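Local coordinates for protein glycogen synthase (PDB 6GNF) that belongs to the starch and bacterial glycogen synthase family of two-domain glycosyltransferases and holds bound ADP and a glycan, at residues E30-S35 with V43-P48; N256-G261 with V287-V292; Y426-S431 with I449-P454. One frame throughout, in Å; residues are numbered along the deposited sequence.

Contact 1: residues E30-S35 with V43-P48; sequences EVAPYS and VTEGLP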
ATOM      1  N   GLU A  30       8.028  -5.460  -0.787  1.00 46.88           N
ATOM      2  CA  GLU A  30       7.368  -5.429  -2.086  1.00 48.21           C
ATOM      3  C   GLU A  30       8.018  -4.411  -3.002  1.00 48.16           C
ATOM      4  O   GLU A  30       8.238  -3.275  -2.597  1.00 46.94           O
ATOM      5  CB  GLU A  30       5.912  -5.003  -1.926  1.00 49.12           C
ATOM      6  CG  GLU A  30       4.975  -6.063  -1.401  1.00 50.91           C
ATOM      7  CD  GLU A  30       3.543  -5.558  -1.264  1.00 51.71           C
ATOM      8  OE1 GLU A  30       3.075  -4.738  -2.096  1.00 50.92           O
ATOM      9  OE2 GLU A  30       2.885  -6.000  -0.299  1.00 49.66           O
ATOM     10  N   VAL A  31       8.250  -4.805  -4.252  1.00 49.20           N
ATOM     11  CA  VAL A  31       8.653  -3.873  -5.310  1.00 48.75           C
ATOM     12  C   VAL A  31       7.960  -4.288  -6.606  1.00 48.67           C
ATOM     13  O   VAL A  31       8.291  -5.313  -7.187  1.00 50.51           O
ATOM     14  CB  VAL A  31      10.186  -3.872  -5.551  1.00 48.07           C
ATOM     15  CG1 VAL A  31      10.546  -2.862  -6.632  1.00 51.22           C
ATOM     16  CG2 VAL A  31      10.945  -3.560  -4.274  1.00 46.44           C
ATOM     17  N   ALA A  32       6.987  -3.501  -7.045  1.00 48.59           N
ATOM     18  CA  ALA A  32       6.298  -3.796  -8.296  1.00 49.86           C
ATOM     19  C   ALA A  32       7.277  -3.632  -9.449  1.00 49.61           C
ATOM     20  O   ALA A  32       8.197  -2.827  -9.367  1.00 49.51           O
ATOM     21  CB  ALA A  32       5.104  -2.865  -8.489  1.00 49.44           C
ATOM     22  N   PRO A  33       7.091  -4.405 -10.535  1.00 50.46           N
ATOM     23  CA  PRO A  33       6.071  -5.430 -10.742  1.00 51.08           C
ATOM     24  C   PRO A  33       6.506  -6.825 -10.273  1.00 50.73           C
ATOM     25  O   PRO A  33       5.792  -7.788 -10.454  1.00 53.35           O
ATOM     26  CB  PRO A  33       5.881  -5.409 -12.258  1.00 52.56           C
ATOM     27  CG  PRO A  33       7.236  -5.057 -12.790  1.00 52.02           C
ATOM     28  CD  PRO A  33       7.931  -4.235 -11.734  1.00 51.22           C
ATOM     29  N   TYR A  34       7.623  -6.920  -9.571  1.00 50.59           N
ATOM     30  CA  TYR A  34       8.187  -8.215  -9.193  1.00 51.26           C
ATOM     31  C   TYR A  34       7.357  -8.829  -8.060  1.00 51.61           C
ATOM     32  O   TYR A  34       7.023 -10.012  -8.067  1.00 51.80           O
ATOM     33  CB  TYR A  34       9.616  -8.013  -8.697  1.00 52.05           C
ATOM     34  CG  TYR A  34      10.551  -7.351  -9.691  1.00 54.38           C
ATOM     35  CD1 TYR A  34      11.300  -8.124 -10.582  1.00 56.03           C
ATOM     36  CD2 TYR A  34      10.708  -5.962  -9.732  1.00 53.30           C
ATOM     37  CE1 TYR A  34      12.164  -7.537 -11.489  1.00 58.45           C
ATOM     38  CE2 TYR A  34      11.567  -5.367 -10.637  1.00 55.75           C
ATOM     39  CZ  TYR A  34      12.297  -6.157 -11.516  1.00 59.82           C
ATOM     40  OH  TYR A  34      13.176  -5.609 -12.435  1.00 60.97           O
ATOM     41  N   SER A  35       7.082  -8.005  -7.055  1.00 49.97           N
ATOM     42  CA  SER A  35       6.320  -8.425  -5.905  1.00 52.68           C
ATOM     43  C   SER A  35       5.363  -7.298  -5.508  1.00 53.73           C
ATOM     44  O   SER A  35       5.770  -6.139  -5.432  1.00 55.17           O
ATOM     45  CB  SER A  35       7.295  -8.757  -4.762  1.00 50.37           C
ATOM     46  OG  SER A  35       8.161  -7.674  -4.466  1.00 46.91           O
ATOM     47  N   VAL A  43       4.466   2.212  -4.865  1.00 50.89           N
ATOM     48  CA  VAL A  43       5.276   3.328  -4.383  1.00 50.71           C
ATOM     49  C   VAL A  43       6.769   3.009  -4.516  1.00 50.34           C
ATOM     50  O   VAL A  43       7.538   3.828  -5.033  1.00 49.25           O
ATOM     51  CB  VAL A  43       4.954   3.684  -2.920  1.00 51.00           C
ATOM     52  CG1 VAL A  43       5.914   4.747  -2.410  1.00 51.23           C
ATOM     53  CG2 VAL A  43       3.502   4.157  -2.781  1.00 52.78           C
ATOM     54  N   THR A  44       7.175   1.815  -4.100  1.00 50.23           N
ATOM     55  CA  THR A  44       8.597   1.444  -4.168  1.00 52.29           C
ATOM     56  C   THR A  44       9.080   1.198  -5.606  1.00 52.71           C
ATOM     57  O   THR A  44      10.289   1.123  -5.861  1.00 51.22           O
ATOM     58  CB  THR A  44       8.938   0.232  -3.271  1.00 51.27           C
ATOM     59  OG1 THR A  44       8.161  -0.894  -3.660  1.00 55.91           O
ATOM     60  CG2 THR A  44       8.596   0.542  -1.854  1.00 52.77           C
ATOM     61  N   GLU A  45       8.147   1.119  -6.551  1.00 52.75           N
ATOM     62  CA  GLU A  45       8.502   1.159  -7.962  1.00 53.37           C
ATOM     63  C   GLU A  45       8.642   2.603  -8.435  1.00 53.30           C
ATOM     64  O   GLU A  45       9.683   2.974  -8.960  1.00 55.01           O
ATOM     65  CB  GLU A  45       7.452   0.442  -8.809  1.00 55.49           C
ATOM     66  CG  GLU A  45       7.814   0.390 -10.290  1.00 58.67           C
ATOM     67  CD  GLU A  45       6.708  -0.148 -11.183  1.00 59.16           C
ATOM     68  OE1 GLU A  45       5.651  -0.552 -10.671  1.00 59.54           O
ATOM     69  OE2 GLU A  45       6.895  -0.181 -12.409  1.00 65.50           O
ATOM     70  N   GLY A  46       7.587   3.395  -8.250  1.00 51.10           N
ATOM     71  CA  GLY A  46       7.485   4.720  -8.852  1.00 51.37           C
ATOM     72  C   GLY A  46       8.348   5.815  -8.264  1.00 51.32           C
ATOM     73  O   GLY A  46       8.952   6.595  -8.993  1.00 52.53           O
ATOM     74  N   LEU A  47       8.394   5.887  -6.941  1.00 50.61           N
ATOM     75  CA  LEU A  47       9.148   6.947  -6.272  1.00 51.58           C
ATOM     76  C   LEU A  47      10.658   6.803  -6.521  1.00 49.70           C
ATOM     77  O   LEU A  47      11.304   7.776  -6.909  1.00 54.08           O
ATOM     78  CB  LEU A  47       8.789   7.014  -4.776  1.00 51.17           C
ATOM     79  CG  LEU A  47       9.587   7.963  -3.875  1.00 52.28           C
ATOM     80  CD1 LEU A  47       9.634   9.382  -4.434  1.00 52.91           C
ATOM     81  CD2 LEU A  47       9.009   7.963  -2.464  1.00 51.27           C
ATOM     82  N   PRO A  48      11.219   5.593  -6.348  1.00 48.36           N
ATOM     83  CA  PRO A  48      12.646   5.437  -6.674  1.00 48.12           C
ATOM     84  C   PRO A  48      12.999   5.750  -8.121  1.00 50.08           C
ATOM     85  O   PRO A  48      14.058   6.326  -8.372  1.00 50.52           O
ATOM     86  CB  PRO A  48      12.908   3.961  -6.359  1.00 47.96           C
ATOM     87  CG  PRO A  48      11.965   3.682  -5.244  1.00 47.15           C
ATOM     88  CD  PRO A  48      10.704   4.392  -5.671  1.00 47.32           C
TER
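Thr44 and Glu45, neighbours on helix 39-54, reach across to the loop that leads out of strand 23-27, in the first beta-alpha connection of a Rossmann-like domain. Thr44 bonds to the loop, whereas Glu45 packs along it. Thr44 donates its hydroxyl to the backbone: OG1 lies 2.6 Å from Glu30 O, tilted 25° out of the carbonyl plane. With chi1 at 59°, OG1 stands between its own backbone N and carbonyl carbon and faces the loop, where it also meets Val31 CA at 3.4 Å. The Val31 side chain runs at a slant to that of Thr44 and brings CG2 to 3.9 Å from OG1, so a methyl group flanks the hydroxyl. Ser28 OG provides a second bond to Glu30 O. The Glu30 carboxylate turns elsewhere, to Thr37 and Tyr121, and its side chain is about 4 Å from the bound AC1. Glu45 instead lays an extended chain along Ala32, CB and CG each passing 3.4 Å from Ala32 O, while OE2 forms a salt bridge with Lys306. The loop is braced from within as well, since Ser35 OG accepts from Val31 N at 2.9 Å. Glu45 OE1 rests 3.2 Å from Ala32 CB.

Contact 2: residues N256-G261 with V287-V292; sequences NWLKAG and VELDAV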
ATOM      1  N   ASN A 256       6.358  -4.330  19.824  1.00 48.16           N
ATOM      2  CA  ASN A 256       5.800  -3.539  18.737  1.00 47.21           C
ATOM      3  C   ASN A 256       6.953  -2.954  17.936  1.00 46.54           C
ATOM      4  O   ASN A 256       7.568  -1.973  18.350  1.00 47.12           O
ATOM      5  CB  ASN A 256       4.913  -2.423  19.298  1.00 48.27           C
ATOM      6  CG  ASN A 256       4.150  -1.671  18.222  1.00 48.37           C
ATOM      7  OD1 ASN A 256       4.713  -1.253  17.210  1.00 48.01           O
ATOM      8  ND2 ASN A 256       2.859  -1.486  18.437  1.00 49.91           N
ATOM      9  N   TRP A 257       7.226  -3.546  16.772  1.00 45.94           N
ATOM     10  CA  TRP A 257       8.375  -3.173  15.955  1.00 45.78           C
ATOM     11  C   TRP A 257       8.275  -1.745  15.442  1.00 47.65           C
ATOM     12  O   TRP A 257       9.260  -1.007  15.440  1.00 48.35           O
ATOM     13  CB  TRP A 257       8.495  -4.096  14.745  1.00 45.09           C
ATOM     14  CG  TRP A 257       8.986  -5.479  15.005  1.00 43.80           C
ATOM     15  CD1 TRP A 257       9.071  -6.122  16.200  1.00 45.90           C
ATOM     16  CD2 TRP A 257       9.437  -6.406  14.015  1.00 42.86           C
ATOM     17  NE1 TRP A 257       9.571  -7.396  16.016  1.00 46.12           N
ATOM     18  CE2 TRP A 257       9.792  -7.591  14.679  1.00 43.73           C
ATOM     19  CE3 TRP A 257       9.571  -6.344  12.626  1.00 42.97           C
ATOM     20  CZ2 TRP A 257      10.282  -8.704  14.002  1.00 44.80           C
ATOM     21  CZ3 TRP A 257      10.054  -7.461  11.952  1.00 42.98           C
ATOM     22  CH2 TRP A 257      10.410  -8.620  12.643  1.00 43.22           C
ATOM     23  N   LEU A 258       7.088  -1.356  14.988  1.00 48.62           N
ATOM     24  CA  LEU A 258       6.908  -0.047  14.376  1.00 48.04           C
ATOM     25  C   LEU A 258       7.162   1.059  15.385  1.00 49.39           C
ATOM     26  O   LEU A 258       7.691   2.104  15.032  1.00 51.97           O
ATOM     27  CB  LEU A 258       5.498   0.103  13.811  1.00 47.77           C
ATOM     28  CG  LEU A 258       5.241   1.386  13.021  1.00 47.24           C
ATOM     29  CD1 LEU A 258       6.181   1.482  11.837  1.00 45.87           C
ATOM     30  CD2 LEU A 258       3.801   1.410  12.548  1.00 49.91           C
ATOM     31  N   LYS A 259       6.722   0.838  16.620  1.00 51.42           N
ATOM     32  CA  LYS A 259       7.011   1.756  17.720  1.00 52.07           C
ATOM     33  C   LYS A 259       8.514   1.956  17.865  1.00 51.73           C
ATOM     34  O   LYS A 259       8.980   3.086  17.891  1.00 52.51           O
ATOM     35  CB  LYS A 259       6.431   1.223  19.023  1.00 52.92           C
ATOM     36  CG  LYS A 259       6.791   2.040  20.259  1.00 56.22           C
ATOM     37  CD  LYS A 259       5.930   1.634  21.443  1.00 58.96           C
ATOM     38  CE  LYS A 259       6.413   2.247  22.749  1.00 61.73           C
ATOM     39  NZ  LYS A 259       7.707   1.671  23.207  1.00 61.73           N
ATOM     40  N   ALA A 260       9.258   0.852  17.943  1.00 50.98           N
ATOM     41  CA  ALA A 260      10.713   0.914  18.052  1.00 51.00           C
ATOM     42  C   ALA A 260      11.332   1.635  16.860  1.00 51.53           C
ATOM     43  O   ALA A 260      12.292   2.385  17.012  1.00 51.73           O
ATOM     44  CB  ALA A 260      11.302  -0.486  18.187  1.00 51.71           C
ATOM     45  N   GLY A 261      10.787   1.393  15.671  1.00 51.95           N
ATOM     46  CA  GLY A 261      11.241   2.063  14.459  1.00 49.83           C
ATOM     47  C   GLY A 261      11.031   3.564  14.517  1.00 52.64           C
ATOM     48  O   GLY A 261      11.912   4.350  14.133  1.00 52.56           O
ATOM     49  N   VAL A 287      -4.009   4.154  15.842  1.00 61.22           N
ATOM     50  CA  VAL A 287      -4.075   2.770  16.326  1.00 61.56           C
ATOM     51  C   VAL A 287      -3.083   2.563  17.487  1.00 62.62           C
ATOM     52  O   VAL A 287      -2.205   1.686  17.459  1.00 59.49           O
ATOM     53  CB  VAL A 287      -3.856   1.763  15.168  1.00 59.27           C
ATOM     54  CG1 VAL A 287      -4.086   0.328  15.627  1.00 59.57           C
ATOM     55  CG2 VAL A 287      -4.809   2.084  14.025  1.00 59.45           C
ATOM     56  N   GLU A 288      -3.246   3.420  18.494  1.00 65.07           N
ATOM     57  CA  GLU A 288      -2.485   3.401  19.751  1.00 66.44           C
ATOM     58  C   GLU A 288      -1.043   3.901  19.666  1.00 63.85           C
ATOM     59  O   GLU A 288      -0.382   3.966  20.690  1.00 63.26           O
ATOM     60  CB  GLU A 288      -2.536   2.024  20.422  1.00 69.38           C
ATOM     61  CG  GLU A 288      -3.941   1.587  20.802  1.00 73.25           C
ATOM     62  CD  GLU A 288      -4.052   0.082  20.942  1.00 77.11           C
ATOM     63  OE1 GLU A 288      -4.113  -0.398  22.085  1.00 81.19           O
ATOM     64  OE2 GLU A 288      -4.062  -0.629  19.908  1.00 80.02           O
ATOM     65  N   LEU A 289      -0.565   4.278  18.481  1.00 62.01           N
ATOM     66  CA  LEU A 289       0.783   4.844  18.352  1.00 63.55           C
ATOM     67  C   LEU A 289       0.756   6.365  18.162  1.00 62.65           C
ATOM     68  O   LEU A 289       1.773   6.970  17.822  1.00 60.64           O
ATOM     69  CB  LEU A 289       1.574   4.159  17.222  1.00 63.99           C
ATOM     70  CG  LEU A 289       2.037   2.727  17.532  1.00 67.24           C
ATOM     71  CD1 LEU A 289       0.948   1.851  18.106  1.00 74.15           C
ATOM     72  CD2 LEU A 289       2.659   2.063  16.306  1.00 67.37           C
ATOM     73  N   ASP A 290      -0.379   6.990  18.473  1.00 64.91           N
ATOM     74  CA  ASP A 290      -0.537   8.438  18.294  1.00 64.90           C
ATOM     75  C   ASP A 290       0.451   9.256  19.124  1.00 65.43           C
ATOM     76  O   ASP A 290       0.988  10.253  18.636  1.00 64.84           O
ATOM     77  CB  ASP A 290      -1.979   8.889  18.579  1.00 67.33           C
ATOM     78  CG  ASP A 290      -2.451   8.531  19.974  1.00 70.31           C
ATOM     79  OD1 ASP A 290      -2.228   7.386  20.414  1.00 71.58           O
ATOM     80  OD2 ASP A 290      -3.048   9.401  20.636  1.00 73.58           O
ATOM     81  N   ALA A 291       0.684   8.846  20.368  1.00 65.72           N
ATOM     82  CA  ALA A 291       1.591   9.580  21.248  1.00 67.48           C
ATOM     83  C   ALA A 291       3.040   9.407  20.794  1.00 66.68           C
ATOM     84  O   ALA A 291       3.818  10.361  20.791  1.00 69.58           O
ATOM     85  CB  ALA A 291       1.413   9.147  22.698  1.00 68.15           C
ATOM     86  N   VAL A 292       3.406   8.203  20.379  1.00 64.73           N
ATOM     87  CA  VAL A 292       4.738   7.982  19.826  1.00 61.74           C
ATOM     88  C   VAL A 292       4.953   8.830  18.569  1.00 61.18           C
ATOM     89  O   VAL A 292       5.974   9.496  18.444  1.00 60.16           O
ATOM     90  CB  VAL A 292       4.990   6.492  19.519  1.00 60.33           C
ATOM     91  CG1 VAL A 292       6.324   6.302  18.815  1.00 59.56           C
ATOM     92  CG2 VAL A 292       4.957   5.669  20.801  1.00 61.25           C
TER
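Two helix N-termini meet here in the N-terminal Rossmann-like domain: helix 257-264, capped by Asn256, and helix 290-296, which has Leu289 at its N-cap position. Leu289 carries most of the contact through its two methyl groups. CD1 lies 3.9 Å from Asn256 ND2, the leucine and asparagine side chains approaching from opposite directions, while CD2 touches both the amide, 4.0 Å from Asn256 OD1, and Leu258 CD2, also at 4.0 Å, where the two leucines meet at a slant. The asparagine has a polar task at the same time. Its CG is anti to the backbone N (chi1 -172°), which folds the amide back over the first turn, and OD1 accepts from Lys259 N at 3.0 Å. That capping bond is nearly straight at the hydrogen, 165°, although the donor sits above the carbonyl plane. ND2 is bonded to Gln206 OE1, so both ends of the amide are engaged while Leu289 lies against it. One turn further on, Val292 meets the aliphatic part of Lys259 at about a right angle, with CG2 4.1 Å from Lys259 CG. The lysine chain bends only at its last torsion, and NZ reaches the carbonyl oxygens of Asp226 and Ser228. No hydrogen bond crosses between the two segments; van der Waals packing makes the join. Phe229 of strand 228-231 touches Asn256, Lys259 and Leu289, while Val292 continues along helix 257-264 to Phe262 and Leu263, so the start of helix 290-296 is packed against both the strand and the neighbouring helix.

Contact 3: residues Y426-S431 with I449-P454; sequences YCLMPS and IPVVAP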
ATOM      1  N   TYR A 426     -17.760   6.661 -12.296  1.00 68.87           N
ATOM      2  CA  TYR A 426     -17.348   6.976 -10.941  1.00 68.16           C
ATOM      3  C   TYR A 426     -16.473   5.874 -10.341  1.00 66.69           C
ATOM      4  O   TYR A 426     -16.708   4.691 -10.570  1.00 66.50           O
ATOM      5  CB  TYR A 426     -18.586   7.203 -10.075  1.00 69.09           C
ATOM      6  CG  TYR A 426     -19.443   8.359 -10.547  1.00 70.78           C
ATOM      7  CD1 TYR A 426     -19.032   9.671 -10.355  1.00 71.44           C
ATOM      8  CD2 TYR A 426     -20.654   8.140 -11.197  1.00 73.03           C
ATOM      9  CE1 TYR A 426     -19.803  10.738 -10.788  1.00 74.08           C
ATOM     10  CE2 TYR A 426     -21.436   9.199 -11.638  1.00 75.97           C
ATOM     11  CZ  TYR A 426     -21.012  10.499 -11.430  1.00 76.98           C
ATOM     12  OH  TYR A 426     -21.798  11.557 -11.863  1.00 78.65           O
ATOM     13  N   CYS A 427     -15.478   6.287  -9.563  1.00 66.16           N
ATOM     14  CA  CYS A 427     -14.619   5.377  -8.809  1.00 66.33           C
ATOM     15  C   CYS A 427     -15.028   5.414  -7.335  1.00 65.60           C
ATOM     16  O   CYS A 427     -14.827   6.410  -6.648  1.00 64.92           O
ATOM     17  CB  CYS A 427     -13.163   5.793  -8.971  1.00 65.09           C
ATOM     18  SG  CYS A 427     -12.024   4.911  -7.902  1.00 68.39           S
ATOM     19  N   LEU A 428     -15.596   4.311  -6.859  1.00 66.17           N
ATOM     20  CA  LEU A 428     -16.240   4.252  -5.552  1.00 66.58           C
ATOM     21  C   LEU A 428     -15.318   3.632  -4.507  1.00 66.24           C
ATOM     22  O   LEU A 428     -14.938   2.464  -4.630  1.00 65.04           O
ATOM     23  CB  LEU A 428     -17.514   3.422  -5.680  1.00 69.06           C
ATOM     24  CG  LEU A 428     -18.499   3.369  -4.517  1.00 71.91           C
ATOM     25  CD1 LEU A 428     -19.165   4.716  -4.320  1.00 73.42           C
ATOM     26  CD2 LEU A 428     -19.548   2.297  -4.778  1.00 74.41           C
ATOM     27  N   MET A 429     -14.936   4.426  -3.499  1.00 66.23           N
ATOM     28  CA  MET A 429     -14.027   3.976  -2.439  1.00 63.02           C
ATOM     29  C   MET A 429     -14.571   4.290  -1.042  1.00 62.98           C
ATOM     30  O   MET A 429     -14.179   5.285  -0.427  1.00 62.16           O
ATOM     31  CB  MET A 429     -12.662   4.643  -2.600  1.00 61.82           C
ATOM     32  CG  MET A 429     -12.016   4.416  -3.958  1.00 61.15           C
ATOM     33  SD  MET A 429     -10.410   5.216  -4.071  1.00 59.32           S
ATOM     34  CE  MET A 429      -9.461   4.235  -2.927  1.00 57.00           C
ATOM     35  N   PRO A 430     -15.431   3.410  -0.504  1.00 63.08           N
ATOM     36  CA  PRO A 430     -15.994   3.589   0.831  1.00 63.73           C
ATOM     37  C   PRO A 430     -15.055   3.093   1.931  1.00 61.92           C
ATOM     38  O   PRO A 430     -15.442   2.259   2.756  1.00 61.01           O
ATOM     39  CB  PRO A 430     -17.264   2.740   0.769  1.00 65.93           C
ATOM     40  CG  PRO A 430     -16.888   1.613  -0.124  1.00 65.61           C
ATOM     41  CD  PRO A 430     -15.957   2.196  -1.154  1.00 64.68           C
ATOM     42  N   SER A 431     -13.830   3.609   1.940  1.00 59.72           N
ATOM     43  CA  SER A 431     -12.819   3.161   2.883  1.00 58.94           C
ATOM     44  C   SER A 431     -13.130   3.635   4.300  1.00 59.75           C
ATOM     45  O   SER A 431     -13.601   4.749   4.500  1.00 61.58           O
ATOM     46  CB  SER A 431     -11.431   3.663   2.466  1.00 56.78           C
ATOM     47  OG  SER A 431     -11.098   3.200   1.169  1.00 54.65           O
ATOM     48  N   ILE A 449     -14.533   9.918 -12.174  1.00 66.94           N
ATOM     49  CA  ILE A 449     -14.684  10.803 -11.026  1.00 66.91           C
ATOM     50  C   ILE A 449     -14.733  10.034  -9.705  1.00 66.43           C
ATOM     51  O   ILE A 449     -15.616   9.191  -9.519  1.00 68.71           O
ATOM     52  CB  ILE A 449     -15.963  11.647 -11.171  1.00 68.44           C
ATOM     53  CG1 ILE A 449     -15.806  12.617 -12.346  1.00 70.62           C
ATOM     54  CG2 ILE A 449     -16.257  12.407  -9.886  1.00 68.95           C
ATOM     55  CD1 ILE A 449     -17.103  13.233 -12.827  1.00 72.90           C
ATOM     56  N   PRO A 450     -13.812  10.343  -8.769  1.00 64.29           N
ATOM     57  CA  PRO A 450     -13.845   9.661  -7.475  1.00 62.59           C
ATOM     58  C   PRO A 450     -15.026  10.056  -6.584  1.00 63.34           C
ATOM     59  O   PRO A 450     -15.370  11.235  -6.484  1.00 62.26           O
ATOM     60  CB  PRO A 450     -12.524  10.085  -6.808  1.00 62.13           C
ATOM     61  CG  PRO A 450     -11.664  10.589  -7.914  1.00 62.36           C
ATOM     62  CD  PRO A 450     -12.607  11.180  -8.911  1.00 64.33           C
ATOM     63  N   VAL A 451     -15.627   9.050  -5.953  1.00 63.43           N
ATOM     64  CA  VAL A 451     -16.609   9.243  -4.898  1.00 63.91           C
ATOM     65  C   VAL A 451     -16.076   8.444  -3.716  1.00 63.04           C
ATOM     66  O   VAL A 451     -16.130   7.217  -3.716  1.00 62.55           O
ATOM     67  CB  VAL A 451     -18.014   8.757  -5.316  1.00 64.59           C
ATOM     68  CG1 VAL A 451     -19.038   9.025  -4.228  1.00 65.99           C
ATOM     69  CG2 VAL A 451     -18.438   9.408  -6.616  1.00 66.38           C
ATOM     70  N   VAL A 452     -15.564   9.155  -2.715  1.00 62.58           N
ATOM     71  CA  VAL A 452     -14.685   8.564  -1.720  1.00 61.94           C
ATOM     72  C   VAL A 452     -15.090   8.893  -0.286  1.00 62.75           C
ATOM     73  O   VAL A 452     -15.785   9.868  -0.028  1.00 64.17           O
ATOM     74  CB  VAL A 452     -13.228   9.024  -1.952  1.00 61.31           C
ATOM     75  CG1 VAL A 452     -12.779   8.646  -3.355  1.00 61.10           C
ATOM     76  CG2 VAL A 452     -13.074  10.523  -1.748  1.00 62.31           C
ATOM     77  N   ALA A 453     -14.658   8.047   0.639  1.00 61.96           N
ATOM     78  CA  ALA A 453     -14.838   8.310   2.058  1.00 62.62           C
ATOM     79  C   ALA A 453     -13.948   9.478   2.490  1.00 63.48           C
ATOM     80  O   ALA A 453     -12.836   9.633   1.983  1.00 62.50           O
ATOM     81  CB  ALA A 453     -14.502   7.075   2.877  1.00 61.31           C
ATOM     82  N   PRO A 454     -14.424  10.287   3.446  1.00 66.25           N
ATOM     83  CA  PRO A 454     -13.668  11.440   3.922  1.00 66.74           C
ATOM     84  C   PRO A 454     -12.626  11.050   4.969  1.00 64.36           C
ATOM     85  O   PRO A 454     -12.721  11.457   6.117  1.00 66.13           O
ATOM     86  CB  PRO A 454     -14.764  12.315   4.537  1.00 68.29           C
ATOM     87  CG  PRO A 454     -15.728  11.326   5.106  1.00 69.61           C
ATOM     88  CD  PRO A 454     -15.713  10.149   4.159  1.00 69.09           C
TER
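Cys427 and Met429 bond through both their N-H and C=O groups to segment 449-454, forming the parallel pairing of a beta-alpha-beta unit in the C-terminal Rossmann-like domain. Cys427 N donates to Ile449 O at 2.9 Å from above the carbonyl plane, and Val451 N returns a nearly straight bond (175°) to Cys427 O at 2.8 Å. The pattern repeats with Met429 N to Val451 O, then Ala453 N to Met429 O at 3.0 Å. CA-H...O contacts reinforce the same carbonyls, among them Tyr426 CA to Ile449 O at 3.2 Å. On the face with Tyr426, the ring lies alongside Ile449, pointing the same way, with CD1 3.7 Å from Ile449 CB; Val451 CG2 approaches this ring obliquely, and Ile449 O sits at its edge. Phe353 stacks on the tyrosine, and helices 485-503 and 509-520 cover this side. Helix 439-445 packs over the other face, against Cys427, Met429 and Pro450. There Val452 CG1, anti to its carbonyl carbon (chi1 -58°), meets Met429 CB at 4.1 Å, and the methionine side chain lies about 5 Å from the bound ADP. Beyond the strands Pro430 centres an inverse gamma turn, after which Ser431 O comes 3.0 Å from Ala453 CB.

The three contacts follow one another along the chain without overlap and touch nowhere; each pair is separated by about 13 Å between nearest atoms. Contacts 1 and 2 both fall in the starch synthase catalytic domain range, their centres 25 Å apart, whereas contact 3 belongs to the glycosyl transferases group 1 range, with its centre 24 Å from contact 1 and 29 Å from contact 2. Contact 1 adjoins the nine-stranded mixed sheet through strand 23-27, and contact 3 lies within the six-stranded parallel sheet. These separate sheets reflect the two-domain GT-B plan: contacts 1 and 3 approach the bound ligands from different domains, while contact 2 packs helix starts in the first, the Leu258 side chain about 9 Å from AC1.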